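Putative Phosphate (Eubacterium rectale, PDB 3DAO) is a putative phosphatase of the haloacid dehalogenase-like family that probably hydrolyses phosphate esters, its natural substrate not being established. Local coordinates at residues P42-V47 with W271-L276; G109-V114 with I167-F172; V210-A215 with L237-M242. All coordinates share one frame; numbering follows the deposited sequence.

Contact 1: P42-V47 with W271-L276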
loop_
_atom_site.group_PDB
_atom_site.type_symbol
_atom_site.label_atom_id
_atom_site.label_comp_id
_atom_site.label_asym_id
_atom_site.label_seq_id
_atom_site.Cartn_x
_atom_site.Cartn_y
_atom_site.Cartn_z
ATOM N N PRO A 42 9.998 20.441 0.885
ATOM C CA PRO A 42 10.316 20.528 -0.551
ATOM C C PRO A 42 11.714 20.108 -0.890
ATOM O O PRO A 42 12.007 19.798 -2.049
ATOM C CB PRO A 42 10.062 22.009 -0.895
ATOM C CG PRO A 42 10.084 22.720 0.427
ATOM C CD PRO A 42 9.484 21.726 1.397
ATOM N N GLU A 43 12.573 20.029 0.114
ATOM C CA GLU A 43 13.936 19.608 -0.166
ATOM C C GLU A 43 13.890 18.166 -0.661
ATOM O O GLU A 43 14.729 17.746 -1.451
ATOM C CB GLU A 43 14.898 19.792 1.013
ATOM C CG GLU A 43 16.328 19.735 0.561
ATOM C CD GLU A 43 17.327 19.925 1.680
ATOM O OE1 GLU A 43 16.914 20.237 2.818
ATOM O OE2 GLU A 43 18.535 19.763 1.406
ATOM N N TYR A 44 12.863 17.425 -0.237
ATOM C CA TYR A 44 12.711 16.034 -0.717
ATOM C C TYR A 44 12.487 16.067 -2.221
ATOM O O TYR A 44 13.015 15.262 -2.975
ATOM C CB TYR A 44 11.538 15.278 -0.040
ATOM C CG TYR A 44 11.925 14.533 1.224
ATOM C CD1 TYR A 44 12.623 13.367 1.141
ATOM C CD2 TYR A 44 11.558 14.985 2.479
ATOM C CE1 TYR A 44 12.980 12.663 2.268
ATOM C CE2 TYR A 44 11.927 14.294 3.623
ATOM C CZ TYR A 44 12.633 13.114 3.500
ATOM O OH TYR A 44 13.039 12.362 4.619
HETATM N N MSE A 45 11.696 17.028 -2.657
HETATM C CA MSE A 45 11.322 17.069 -4.075
HETATM C C MSE A 45 12.543 17.423 -4.891
HETATM O O MSE A 45 12.768 16.879 -5.944
HETATM C CB MSE A 45 10.206 18.079 -4.361
HETATM C CG MSE A 45 8.936 17.944 -3.561
HETATM SE SE MSE A 45 8.043 16.245 -3.828
HETATM C CE MSE A 45 8.577 15.373 -2.161
ATOM N N SER A 46 13.358 18.344 -4.374
ATOM C CA SER A 46 14.553 18.791 -5.112
ATOM C C SER A 46 15.588 17.704 -5.246
ATOM O O SER A 46 16.159 17.456 -6.303
ATOM C CB SER A 46 15.162 20.026 -4.428
ATOM O OG SER A 46 16.390 20.382 -5.059
ATOM N N VAL A 47 15.814 17.013 -4.132
ATOM C CA VAL A 47 16.818 15.947 -4.105
ATOM C C VAL A 47 16.392 14.776 -4.995
ATOM O O VAL A 47 17.163 14.286 -5.810
ATOM C CB VAL A 47 17.119 15.513 -2.637
ATOM C CG1 VAL A 47 17.952 14.258 -2.600
ATOM C CG2 VAL A 47 17.809 16.671 -1.865
ATOM N N TRP A 271 11.037 12.601 11.598
ATOM C CA TRP A 271 10.993 13.913 12.276
ATOM C C TRP A 271 12.366 14.520 12.318
ATOM O O TRP A 271 12.538 15.641 12.787
ATOM C CB TRP A 271 10.356 13.874 13.681
ATOM C CG TRP A 271 10.935 12.900 14.613
ATOM C CD1 TRP A 271 12.010 13.077 15.416
ATOM C CD2 TRP A 271 10.443 11.587 14.877
ATOM N NE1 TRP A 271 12.246 11.942 16.140
ATOM C CE2 TRP A 271 11.294 11.011 15.831
ATOM C CE3 TRP A 271 9.370 10.832 14.381
ATOM C CZ2 TRP A 271 11.104 9.722 16.316
ATOM C CZ3 TRP A 271 9.191 9.555 14.855
ATOM C CH2 TRP A 271 10.051 9.012 15.816
ATOM N N GLU A 272 13.317 13.762 11.796
ATOM C CA GLU A 272 14.704 14.203 11.658
ATOM C C GLU A 272 15.109 14.157 10.195
ATOM O O GLU A 272 16.283 14.322 9.829
ATOM C CB GLU A 272 15.651 13.357 12.497
ATOM C CG GLU A 272 15.484 13.649 13.964
ATOM C CD GLU A 272 16.373 12.823 14.858
ATOM O OE1 GLU A 272 17.209 12.055 14.347
ATOM O OE2 GLU A 272 16.206 12.951 16.098
ATOM N N ASN A 273 14.118 13.936 9.351
ATOM C CA ASN A 273 14.380 13.888 7.907
ATOM C C ASN A 273 15.532 12.926 7.577
ATOM O O ASN A 273 16.421 13.206 6.789
ATOM C CB ASN A 273 14.645 15.303 7.358
ATOM C CG ASN A 273 13.364 16.089 7.138
ATOM O OD1 ASN A 273 12.268 15.541 7.195
ATOM N ND2 ASN A 273 13.501 17.376 6.845
ATOM N N GLY A 274 15.483 11.736 8.172
ATOM C CA GLY A 274 16.526 10.737 7.958
ATOM C C GLY A 274 16.664 10.207 6.543
ATOM O O GLY A 274 17.761 9.990 6.029
ATOM N N VAL A 275 15.543 9.948 5.893
ATOM C CA VAL A 275 15.625 9.441 4.516
ATOM C C VAL A 275 16.258 10.536 3.626
ATOM O O VAL A 275 17.087 10.251 2.774
ATOM C CB VAL A 275 14.258 8.999 3.961
ATOM C CG1 VAL A 275 14.388 8.696 2.483
ATOM C CG2 VAL A 275 13.756 7.748 4.725
ATOM N N LEU A 276 15.931 11.780 3.917
ATOM C CA LEU A 276 16.467 12.906 3.128
ATOM C C LEU A 276 17.980 12.874 3.180
ATOM O O LEU A 276 18.674 13.032 2.161
ATOM C CB LEU A 276 15.932 14.236 3.605
ATOM C CG LEU A 276 16.443 15.454 2.802
ATOM C CD1 LEU A 276 16.044 15.371 1.335
ATOM C CD2 LEU A 276 15.895 16.692 3.416
HETATM O O HOH W 1 11.383 12.809 6.532
#
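Where helix 42-53 meets the start of the C-terminal helix 274-281, on the flank of the haloacid dehalogenase core, Tyr-44 reaches across with its ring and hydroxyl and meets Leu-276. CB of Leu-276 lies over one face of the Tyr-44 ring, 3.9 Å from the centroid, in a CH-pi contact 29° off the normal; Leu-276 CD1 stands above the same ring nearer its rim. The hydroxyl reaches the helix start itself: Leu-276 N gives Tyr-44 OH a hydrogen bond of 3.0 Å that is weak, because it is bent to 128°. Helix 42-53 is the crossover helix between the parallel strands 23-26 and 57-61 of the Rossmann-like sheet, and the contact joins it to the last helix of the chain. With CG anti to the backbone N (chi1 -179°), Leu-276 directs its branches at the N-terminal part of that crossover helix, where Glu-43 and Val-47 lie one turn apart: CD1 sits 3.9 Å from Val-47 CG2, and CD2 lies 3.7 Å from Glu-43 OE1. The carboxylate of Glu-43 merely passes this methyl on its way to a salt bridge with Lys-280. Asn-273, at the N-cap position but making no capping bond, brings OD1 to the edge of the Tyr-44 ring. Water 1 bridges the two polar ends, 2.6 Å from Tyr-44 OH and giving a hydrogen bond to Asn-273 OD1, while Val-275 CB packs 3.6 Å from Tyr-44 OH.

Contact 2: G109-V114 with I167-F172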
loop_
_atom_site.group_PDB
_atom_site.type_symbol
_atom_site.label_atom_id
_atom_site.label_comp_id
_atom_site.label_asym_id
_atom_site.label_seq_id
_atom_site.Cartn_x
_atom_site.Cartn_y
_atom_site.Cartn_z
ATOM N N GLY A 109 -17.766 -14.140 -3.419
ATOM C CA GLY A 109 -17.874 -15.236 -2.448
ATOM C C GLY A 109 -17.703 -14.739 -1.004
ATOM O O GLY A 109 -18.425 -15.146 -0.066
HETATM N N MSE A 110 -16.729 -13.849 -0.833
HETATM C CA MSE A 110 -16.465 -13.211 0.474
HETATM C C MSE A 110 -17.679 -12.402 0.916
HETATM O O MSE A 110 -18.085 -12.472 2.073
HETATM C CB MSE A 110 -15.231 -12.335 0.433
HETATM C CG MSE A 110 -13.976 -13.146 0.332
HETATM SE SE MSE A 110 -12.469 -11.994 -0.011
HETATM C CE MSE A 110 -11.012 -13.291 0.289
ATOM N N CYS A 111 -18.223 -11.622 -0.004
ATOM C CA CYS A 111 -19.414 -10.799 0.274
ATOM C C CYS A 111 -20.538 -11.687 0.805
ATOM O O CYS A 111 -21.171 -11.414 1.823
ATOM C CB CYS A 111 -19.941 -10.127 -0.991
ATOM S SG CYS A 111 -19.035 -8.681 -1.645
ATOM N N ARG A 112 -20.827 -12.753 0.058
ATOM C CA ARG A 112 -21.945 -13.660 0.441
ATOM C C ARG A 112 -21.745 -14.285 1.774
ATOM O O ARG A 112 -22.685 -14.366 2.592
ATOM C CB ARG A 112 -22.172 -14.739 -0.622
ATOM C CG ARG A 112 -22.616 -14.127 -1.893
ATOM C CD ARG A 112 -22.791 -15.140 -3.003
ATOM N NE ARG A 112 -23.198 -14.460 -4.224
ATOM C CZ ARG A 112 -22.443 -14.425 -5.316
ATOM N NH1 ARG A 112 -21.340 -15.145 -5.399
ATOM N NH2 ARG A 112 -22.857 -13.763 -6.354
HETATM N N MSE A 113 -20.498 -14.645 2.051
HETATM C CA MSE A 113 -20.172 -15.277 3.323
HETATM C C MSE A 113 -20.310 -14.303 4.491
HETATM O O MSE A 113 -20.850 -14.657 5.547
HETATM C CB MSE A 113 -18.791 -15.916 3.321
HETATM C CG MSE A 113 -18.388 -16.432 4.692
HETATM SE SE MSE A 113 -16.706 -17.407 4.682
HETATM C CE MSE A 113 -17.205 -19.000 3.649
ATOM N N VAL A 114 -19.836 -13.069 4.308
ATOM C CA VAL A 114 -19.917 -12.108 5.411
ATOM C C VAL A 114 -21.388 -11.789 5.685
ATOM O O VAL A 114 -21.847 -11.790 6.818
ATOM C CB VAL A 114 -19.080 -10.858 5.148
ATOM C CG1 VAL A 114 -19.275 -9.820 6.314
ATOM C CG2 VAL A 114 -17.596 -11.254 4.996
ATOM N N ILE A 167 -9.689 -4.589 -5.993
ATOM C CA ILE A 167 -8.348 -4.812 -5.493
ATOM C C ILE A 167 -8.288 -5.126 -4.014
ATOM O O ILE A 167 -7.285 -5.644 -3.511
ATOM C CB ILE A 167 -7.362 -3.627 -5.844
ATOM C CG1 ILE A 167 -7.836 -2.305 -5.231
ATOM C CG2 ILE A 167 -7.075 -3.597 -7.385
ATOM C CD1 ILE A 167 -6.781 -1.185 -5.315
ATOM N N LYS A 168 -9.405 -4.904 -3.326
ATOM C CA LYS A 168 -9.450 -5.198 -1.878
ATOM C C LYS A 168 -10.881 -5.426 -1.417
ATOM O O LYS A 168 -11.784 -4.756 -1.862
ATOM C CB LYS A 168 -8.866 -4.046 -1.069
ATOM C CG LYS A 168 -8.899 -4.286 0.468
ATOM C CD LYS A 168 -8.197 -3.191 1.232
ATOM C CE LYS A 168 -8.927 -1.857 1.129
ATOM N NZ LYS A 168 -8.222 -0.815 1.973
ATOM N N PHE A 169 -11.031 -6.429 -0.564
ATOM C CA PHE A 169 -12.289 -6.712 0.109
ATOM C C PHE A 169 -11.954 -6.627 1.591
ATOM O O PHE A 169 -11.021 -7.274 2.075
ATOM C CB PHE A 169 -12.847 -8.082 -0.244
ATOM C CG PHE A 169 -14.085 -8.449 0.568
ATOM C CD1 PHE A 169 -15.333 -8.161 0.110
ATOM C CD2 PHE A 169 -13.963 -9.085 1.784
ATOM C CE1 PHE A 169 -16.464 -8.469 0.853
ATOM C CE2 PHE A 169 -15.098 -9.417 2.519
ATOM C CZ PHE A 169 -16.343 -9.104 2.031
ATOM N N THR A 170 -12.721 -5.811 2.293
ATOM C CA THR A 170 -12.484 -5.541 3.688
ATOM C C THR A 170 -13.694 -5.796 4.570
ATOM O O THR A 170 -14.812 -5.366 4.265
ATOM C CB THR A 170 -12.100 -4.054 3.852
ATOM O OG1 THR A 170 -10.837 -3.818 3.188
ATOM C CG2 THR A 170 -11.963 -3.653 5.335
ATOM N N VAL A 171 -13.440 -6.480 5.682
ATOM C CA VAL A 171 -14.482 -6.743 6.698
ATOM C C VAL A 171 -14.246 -5.800 7.862
ATOM O O VAL A 171 -13.118 -5.569 8.264
ATOM C CB VAL A 171 -14.425 -8.189 7.234
ATOM C CG1 VAL A 171 -15.696 -8.494 8.023
ATOM C CG2 VAL A 171 -14.213 -9.211 6.047
ATOM N N PHE A 172 -15.338 -5.253 8.374
ATOM C CA PHE A 172 -15.341 -4.368 9.533
ATOM C C PHE A 172 -16.295 -4.812 10.632
ATOM O O PHE A 172 -17.403 -5.309 10.397
ATOM C CB PHE A 172 -15.767 -2.945 9.132
ATOM C CG PHE A 172 -15.926 -2.013 10.315
ATOM C CD1 PHE A 172 -14.827 -1.447 10.895
ATOM C CD2 PHE A 172 -17.177 -1.703 10.826
ATOM C CE1 PHE A 172 -14.949 -0.589 11.999
ATOM C CE2 PHE A 172 -17.293 -0.830 11.918
ATOM C CZ PHE A 172 -16.183 -0.302 12.490
#
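Phe-169 slides its ring beneath Met-110, a selenomethionine in this crystal, whose CB stands almost over the ring centre, 3.7 Å from the centroid and 14° off the normal. This is a CH-pi contact made by the root of the side chain; the extended chain then carries SE obliquely past the ring, 3.7 Å from Phe-169 CD2, as a Met-aromatic contact. CB of Phe-169 leaves the strand toward the helix, and with CG anti to the backbone N (chi1 174°) the ring comes to lie under Met-110 CB. Cys-111 adds a sulfur-aromatic contact, its SG coming obliquely, 3.6 Å from Phe-169 CE1, and Val-114 places CG2 in the ring plane at its edge, 3.9 Å from Phe-169 CZ. One helical turn beyond Met-110, Val-114 also meets Val-171, the next residue of the strand to face the helix, with their CG2 atoms 4.1 Å apart. Helix 104-117 and strand 168-172 run nearly parallel, 12° apart with axes 9.7 Å from each other: a helix packed on a sheet in what is, by its fold, the cap domain of this family, where helix 185-189 also covers Met-110 and Val-114. An alanine in place of Phe-169 is likely to open a gap under Met-110 and deprive both its selenium and the Cys-111 sulfur of their aromatic partner. Built from carbon, sulfur and selenium surfaces, the interface depends on close fit and burial, its side chains bringing no charged or strongly polar group.

Contact 3: V210-A215 with L237-M242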
loop_
_atom_site.group_PDB
_atom_site.type_symbol
_atom_site.label_atom_id
_atom_site.label_comp_id
_atom_site.label_asym_id
_atom_site.label_seq_id
_atom_site.Cartn_x
_atom_site.Cartn_y
_atom_site.Cartn_z
ATOM N N VAL A 210 -0.263 -11.021 -3.505
ATOM C CA VAL A 210 -0.050 -9.565 -3.505
ATOM C C VAL A 210 0.912 -9.157 -2.405
ATOM O O VAL A 210 0.856 -9.642 -1.276
ATOM C CB VAL A 210 -1.367 -8.782 -3.338
ATOM C CG1 VAL A 210 -1.111 -7.318 -2.830
ATOM C CG2 VAL A 210 -2.145 -8.788 -4.622
ATOM N N SER A 211 1.821 -8.260 -2.772
ATOM C CA SER A 211 2.694 -7.636 -1.787
ATOM C C SER A 211 3.453 -6.471 -2.398
ATOM O O SER A 211 3.524 -6.324 -3.607
ATOM C CB SER A 211 3.724 -8.614 -1.251
ATOM O OG SER A 211 4.724 -8.950 -2.235
ATOM N N LYS A 212 4.078 -5.698 -1.529
ATOM C CA LYS A 212 4.934 -4.605 -2.002
ATOM C C LYS A 212 6.089 -5.176 -2.835
ATOM O O LYS A 212 6.427 -4.661 -3.911
ATOM C CB LYS A 212 5.484 -3.773 -0.827
ATOM C CG LYS A 212 4.505 -2.827 -0.203
ATOM C CD LYS A 212 5.173 -2.139 1.007
ATOM C CE LYS A 212 4.355 -0.987 1.499
ATOM N NZ LYS A 212 4.900 -0.523 2.814
ATOM N N TRP A 213 6.655 -6.296 -2.404
ATOM C CA TRP A 213 7.803 -6.875 -3.143
ATOM C C TRP A 213 7.380 -7.454 -4.484
ATOM O O TRP A 213 8.078 -7.330 -5.480
ATOM C CB TRP A 213 8.572 -7.929 -2.338
ATOM C CG TRP A 213 9.730 -8.425 -3.131
ATOM C CD1 TRP A 213 9.846 -9.645 -3.722
ATOM C CD2 TRP A 213 10.879 -7.671 -3.545
ATOM N NE1 TRP A 213 11.031 -9.726 -4.433
ATOM C CE2 TRP A 213 11.689 -8.530 -4.327
ATOM C CE3 TRP A 213 11.328 -6.380 -3.293
ATOM C CZ2 TRP A 213 12.894 -8.120 -4.874
ATOM C CZ3 TRP A 213 12.559 -5.977 -3.847
ATOM C CH2 TRP A 213 13.308 -6.836 -4.614
ATOM N N THR A 214 6.211 -8.059 -4.532
ATOM C CA THR A 214 5.690 -8.573 -5.808
ATOM C C THR A 214 5.593 -7.463 -6.853
ATOM O O THR A 214 6.068 -7.570 -8.009
ATOM C CB THR A 214 4.303 -9.255 -5.641
ATOM O OG1 THR A 214 4.457 -10.393 -4.786
ATOM C CG2 THR A 214 3.748 -9.745 -6.999
ATOM N N ALA A 215 4.976 -6.375 -6.414
ATOM C CA ALA A 215 4.754 -5.228 -7.278
ATOM C C ALA A 215 6.088 -4.584 -7.647
ATOM O O ALA A 215 6.286 -4.185 -8.783
ATOM C CB ALA A 215 3.841 -4.173 -6.626
ATOM N N LEU A 237 6.716 -3.781 9.363
ATOM C CA LEU A 237 6.964 -5.217 9.213
ATOM C C LEU A 237 6.646 -5.627 7.780
ATOM O O LEU A 237 7.302 -6.504 7.247
ATOM C CB LEU A 237 6.121 -6.051 10.181
ATOM C CG LEU A 237 6.478 -5.965 11.669
ATOM C CD1 LEU A 237 5.379 -6.684 12.505
ATOM C CD2 LEU A 237 7.853 -6.546 11.950
ATOM N N ASN A 238 5.675 -4.963 7.147
ATOM C CA ASN A 238 5.308 -5.318 5.751
ATOM C C ASN A 238 6.375 -4.870 4.715
ATOM O O ASN A 238 6.268 -5.150 3.525
ATOM C CB ASN A 238 3.890 -4.859 5.348
ATOM C CG ASN A 238 3.755 -3.345 5.119
ATOM O OD1 ASN A 238 4.717 -2.643 4.835
ATOM N ND2 ASN A 238 2.514 -2.851 5.200
ATOM N N ASP A 239 7.421 -4.213 5.200
ATOM C CA ASP A 239 8.526 -3.750 4.333
ATOM C C ASP A 239 9.697 -4.697 4.393
ATOM O O ASP A 239 10.683 -4.549 3.681
ATOM C CB ASP A 239 9.042 -2.378 4.807
ATOM C CG ASP A 239 8.075 -1.258 4.520
ATOM O OD1 ASP A 239 7.449 -1.247 3.436
ATOM O OD2 ASP A 239 7.939 -0.378 5.384
ATOM N N ILE A 240 9.580 -5.687 5.259
ATOM C CA ILE A 240 10.713 -6.592 5.503
ATOM C C ILE A 240 11.235 -7.311 4.250
ATOM O O ILE A 240 12.440 -7.394 4.008
ATOM C CB ILE A 240 10.418 -7.584 6.660
ATOM C CG1 ILE A 240 10.568 -6.839 7.987
ATOM C CG2 ILE A 240 11.352 -8.791 6.602
ATOM C CD1 ILE A 240 10.155 -7.634 9.263
ATOM N N GLU A 241 10.325 -7.830 3.454
ATOM C CA GLU A 241 10.736 -8.576 2.258
ATOM C C GLU A 241 11.524 -7.666 1.305
ATOM O O GLU A 241 12.587 -8.050 0.807
ATOM C CB GLU A 241 9.512 -9.205 1.567
ATOM C CG GLU A 241 9.885 -10.043 0.371
ATOM C CD GLU A 241 8.707 -10.768 -0.264
ATOM O OE1 GLU A 241 7.561 -10.233 -0.217
ATOM O OE2 GLU A 241 8.964 -11.875 -0.815
HETATM N N MSE A 242 11.050 -6.439 1.097
HETATM C CA MSE A 242 11.758 -5.533 0.162
HETATM C C MSE A 242 13.094 -5.105 0.773
HETATM O O MSE A 242 14.119 -5.026 0.088
HETATM C CB MSE A 242 10.891 -4.347 -0.347
HETATM C CG MSE A 242 10.603 -3.264 0.567
HETATM SE SE MSE A 242 9.635 -1.911 -0.473
HETATM C CE MSE A 242 9.495 -0.505 0.884
HETATM O O HOH W 2 5.706 -11.300 -1.585
HETATM O O HOH W 3 3.999 -5.910 1.580
HETATM O O HOH W 4 6.567 -7.605 0.285
#
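Lys-212 drives its extended chain into the packed side of this contact, where its buried ammonium meets the buried carboxylate of Asp-239. NZ gives Asp-239 OD1 a hydrogen bond of 2.7 Å within a salt bridge, approaching on the syn side and 27° out of the carboxylate plane. Asn-238 reaches the same nitrogen from the exposed border, its OD1 accepting a second bond of 2.9 Å from NZ, which is tilted 33° from that amide's carbonyl plane. NZ also makes a salt bridge to Asp-27, so one ammonium ties together three acidic or amide groups, while the other oxygen of Asp-239, OD2, is held by the backbone N atoms of Asp-235 and Asn-236. By sequence and position this matches the active-site end of a haloacid dehalogenase core: Asp-27 opens the DxDx(T/V) pattern, Lys-212 stands where the family's conserved lysine is expected, and Asp-239 closes a GDxxxD-like run, an assignment resting on family resemblance. Beside this polar knot the packing turns apolar, with CB of Met-242, a selenomethionine here, 3.6 Å from Trp-213 CE3 and Met-242 CA equally near. Toward solvent the fit becomes looser and wetter. Exposed Glu-241 stretches across Trp-213 at about a right angle, OE1 coming 3.3 Å from Trp-213 CB. Water 2 joins Glu-241 OE1 to Ser-211 OG, water 4 joins it to Trp-213 N, and water 3 spans Lys-212 N and Asn-238 O. Two of these waters thus serve amides of the first helical turn, whereas Thr-214 N is taken by Ser-211 itself: its OG accepts the N-cap bond at 2.9 Å and 162°.

In the fold
The three contacts divide between two domains and share no helix or strand. Contacts 1 and 3 belong to the haloacid dehalogenase core, one on its flank and the other at the probable catalytic end, their centres about 23 Å apart. Contact 2 lies in the probable cap, on the opposite side of the chain's centre from contact 1, yet its nearest atoms come within about 6 Å of contact 3. Chemistry follows place: contact 2 is wholly buried and apolar, contact 1 is mostly buried but admits a weak bond and a water, and contact 3, partly open, combines buried charges with a hydrated rim.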